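Local coordinates for protein sesquisabinene B synthase 2 (Santalum album, PDB 6A2A) that probably makes the sesquiterpene sesquisabinene B from a prenyl diphosphate, using magnesium or manganese ions, as a plant terpene synthase of the Tpsb subfamily, at residues P404-E407 with E408-D411. Residues are numbered along the deposited sequence; the frame is centred on the assembly and turned at random.
Sequences PTLE and EYLD
Thr-405 and Glu-408 face each other across the first turn of helix 406-416 and form a capping box. Thr-405 is the N-cap. Its OG1 sits between the backbone N and the carbonyl carbon (chi1 52°), which turns it inward to accept from Glu-408 N at 3.0 Å. Glu-408 answers with its carboxylate: OE1 accepts from Thr-405 N, also at 3.0 Å. That N-H points nearly straight at OE1 (166°) but comes from above the carboxylate plane, 36° out of it. The two side chains cross at about a right angle. OE2 of Glu-408 is hydrogen-bonded to NE2 of His-402, so both oxygens of the carboxylate are held.

Beside the box, apolar side chains meet. Leu-406 CG lies 3.8 Å from Leu-410 CD1, and the two side chains meet at a slant. The CG of Pro-404 packs on Tyr-409 CB at 3.9 Å. The tyrosine side chain turns its CG opposite the backbone N; its ring leads away from residues 404-407, and its OH is hydrogen-bonded to Asp-461 on helix 447-462. The side chain of Tyr-409 lies close to that of Glu-394, which binds magnesium in another structure of this protein; no metal is bound here.

The box satisfies two backbone N-H groups at the helix start. The negative carboxylate there probably also interacts favourably with the helix dipole.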
ATOM      1  N   PRO A 404      12.367  25.527  32.132  1.00 30.95           N
ATOM      2  CA  PRO A 404      13.731  25.175  31.782  1.00 25.46           C
ATOM      3  C   PRO A 404      14.482  26.387  31.213  1.00 25.41           C
ATOM      4  O   PRO A 404      13.888  27.346  30.747  1.00 25.00           O
ATOM      5  CB  PRO A 404      13.576  24.093  30.701  1.00 24.92           C
ATOM      6  CG  PRO A 404      12.295  24.483  30.036  1.00 25.68           C
ATOM      7  CD  PRO A 404      11.420  24.943  31.190  1.00 28.92           C
ATOM      8  N   THR A 405      15.803  26.337  31.314  1.00 24.03           N
ATOM      9  CA  THR A 405      16.641  27.260  30.618  1.00 27.61           C
ATOM     10  C   THR A 405      16.519  26.995  29.121  1.00 27.28           C
ATOM     11  O   THR A 405      16.133  25.869  28.729  1.00 25.03           O
ATOM     12  CB  THR A 405      18.125  27.080  30.943  1.00 27.66           C
ATOM     13  OG1 THR A 405      18.476  25.715  30.759  1.00 28.00           O
ATOM     14  CG2 THR A 405      18.473  27.475  32.365  1.00 31.13           C
ATOM     15  N   LEU A 406      16.952  27.945  28.325  1.00 25.91           N
ATOM     16  CA  LEU A 406      16.963  27.692  26.878  1.00 29.50           C
ATOM     17  C   LEU A 406      17.820  26.471  26.557  1.00 28.28           C
ATOM     18  O   LEU A 406      17.410  25.615  25.756  1.00 24.71           O
ATOM     19  CB  LEU A 406      17.474  28.914  26.121  1.00 27.46           C
ATOM     20  CG  LEU A 406      17.511  28.737  24.615  1.00 26.33           C
ATOM     21  CD1 LEU A 406      16.076  28.577  24.087  1.00 25.99           C
ATOM     22  CD2 LEU A 406      18.200  29.885  23.938  1.00 27.24           C
ATOM     23  N   GLU A 407      18.984  26.342  27.187  1.00 30.76           N
ATOM     24  CA  GLU A 407      19.856  25.209  26.828  1.00 30.85           C
ATOM     25  C   GLU A 407      19.212  23.881  27.297  1.00 26.60           C
ATOM     26  O   GLU A 407      19.240  22.927  26.522  1.00 28.35           O
ATOM     27  CB  GLU A 407      21.307  25.403  27.301  1.00 40.82           C
ATOM     28  CG  GLU A 407      22.327  25.408  26.130  1.00 47.89           C
ATOM     29  CD  GLU A 407      22.697  26.756  25.493  1.00 51.99           C
ATOM     30  OE1 GLU A 407      22.232  27.816  26.033  1.00 51.92           O
ATOM     31  OE2 GLU A 407      23.476  26.766  24.459  1.00 39.93           O
ATOM     32  N   GLU A 408      18.558  23.792  28.457  1.00 25.68           N
ATOM     33  CA  GLU A 408      17.948  22.531  28.845  1.00 27.36           C
ATOM     34  C   GLU A 408      16.743  22.226  27.930  1.00 24.46           C
ATOM     35  O   GLU A 408      16.488  21.038  27.584  1.00 23.39           O
ATOM     36  CB  GLU A 408      17.625  22.411  30.344  1.00 33.00           C
ATOM     37  CG  GLU A 408      16.422  23.159  30.853  1.00 42.66           C
ATOM     38  CD  GLU A 408      16.219  23.092  32.372  1.00 40.08           C
ATOM     39  OE1 GLU A 408      16.609  24.071  33.090  1.00 38.24           O
ATOM     40  OE2 GLU A 408      15.714  22.046  32.839  1.00 32.07           O
ATOM     41  N   TYR A 409      15.998  23.251  27.597  1.00 21.86           N
ATOM     42  CA  TYR A 409      14.850  23.088  26.672  1.00 21.44           C
ATOM     43  C   TYR A 409      15.321  22.587  25.293  1.00 23.59           C
ATOM     44  O   TYR A 409      14.813  21.583  24.794  1.00 21.24           O
ATOM     45  CB  TYR A 409      14.099  24.411  26.571  1.00 21.37           C
ATOM     46  CG  TYR A 409      13.131  24.430  25.422  1.00 19.26           C
ATOM     47  CD1 TYR A 409      11.926  23.790  25.530  1.00 20.47           C
ATOM     48  CD2 TYR A 409      13.448  25.077  24.234  1.00 20.78           C
ATOM     49  CE1 TYR A 409      11.026  23.773  24.475  1.00 19.77           C
ATOM     50  CE2 TYR A 409      12.539  25.129  23.203  1.00 18.76           C
ATOM     51  CZ  TYR A 409      11.368  24.407  23.297  1.00 19.77           C
ATOM     52  OH  TYR A 409      10.458  24.429  22.285  1.00 21.37           O
ATOM     53  N   LEU A 410      16.325  23.209  24.687  1.00 19.97           N
ATOM     54  CA  LEU A 410      16.694  22.851  23.304  1.00 19.91           C
ATOM     55  C   LEU A 410      17.315  21.468  23.238  1.00 21.94           C
ATOM     56  O   LEU A 410      17.143  20.761  22.244  1.00 19.58           O
ATOM     57  CB  LEU A 410      17.658  23.875  22.688  1.00 21.09           C
ATOM     58  CG  LEU A 410      17.066  25.227  22.346  1.00 21.19           C
ATOM     59  CD1 LEU A 410      18.153  26.151  21.838  1.00 22.42           C
ATOM     60  CD2 LEU A 410      15.938  25.116  21.301  1.00 21.32           C
ATOM     61  N   ASP A 411      18.035  21.040  24.290  1.00 21.85           N
ATOM     62  CA  ASP A 411      18.621  19.693  24.209  1.00 21.92           C
ATOM     63  C   ASP A 411      17.541  18.624  24.072  1.00 20.20           C
ATOM     64  O   ASP A 411      17.782  17.621  23.429  1.00 22.69           O
ATOM     65  CB  ASP A 411      19.518  19.442  25.400  1.00 25.32           C
ATOM     66  CG  ASP A 411      20.994  19.927  25.128  1.00 38.08           C
ATOM     67  OD1 ASP A 411      21.515  19.862  23.948  1.00 39.01           O
ATOM     68  OD2 ASP A 411      21.606  20.411  26.120  1.00 44.11           O
TER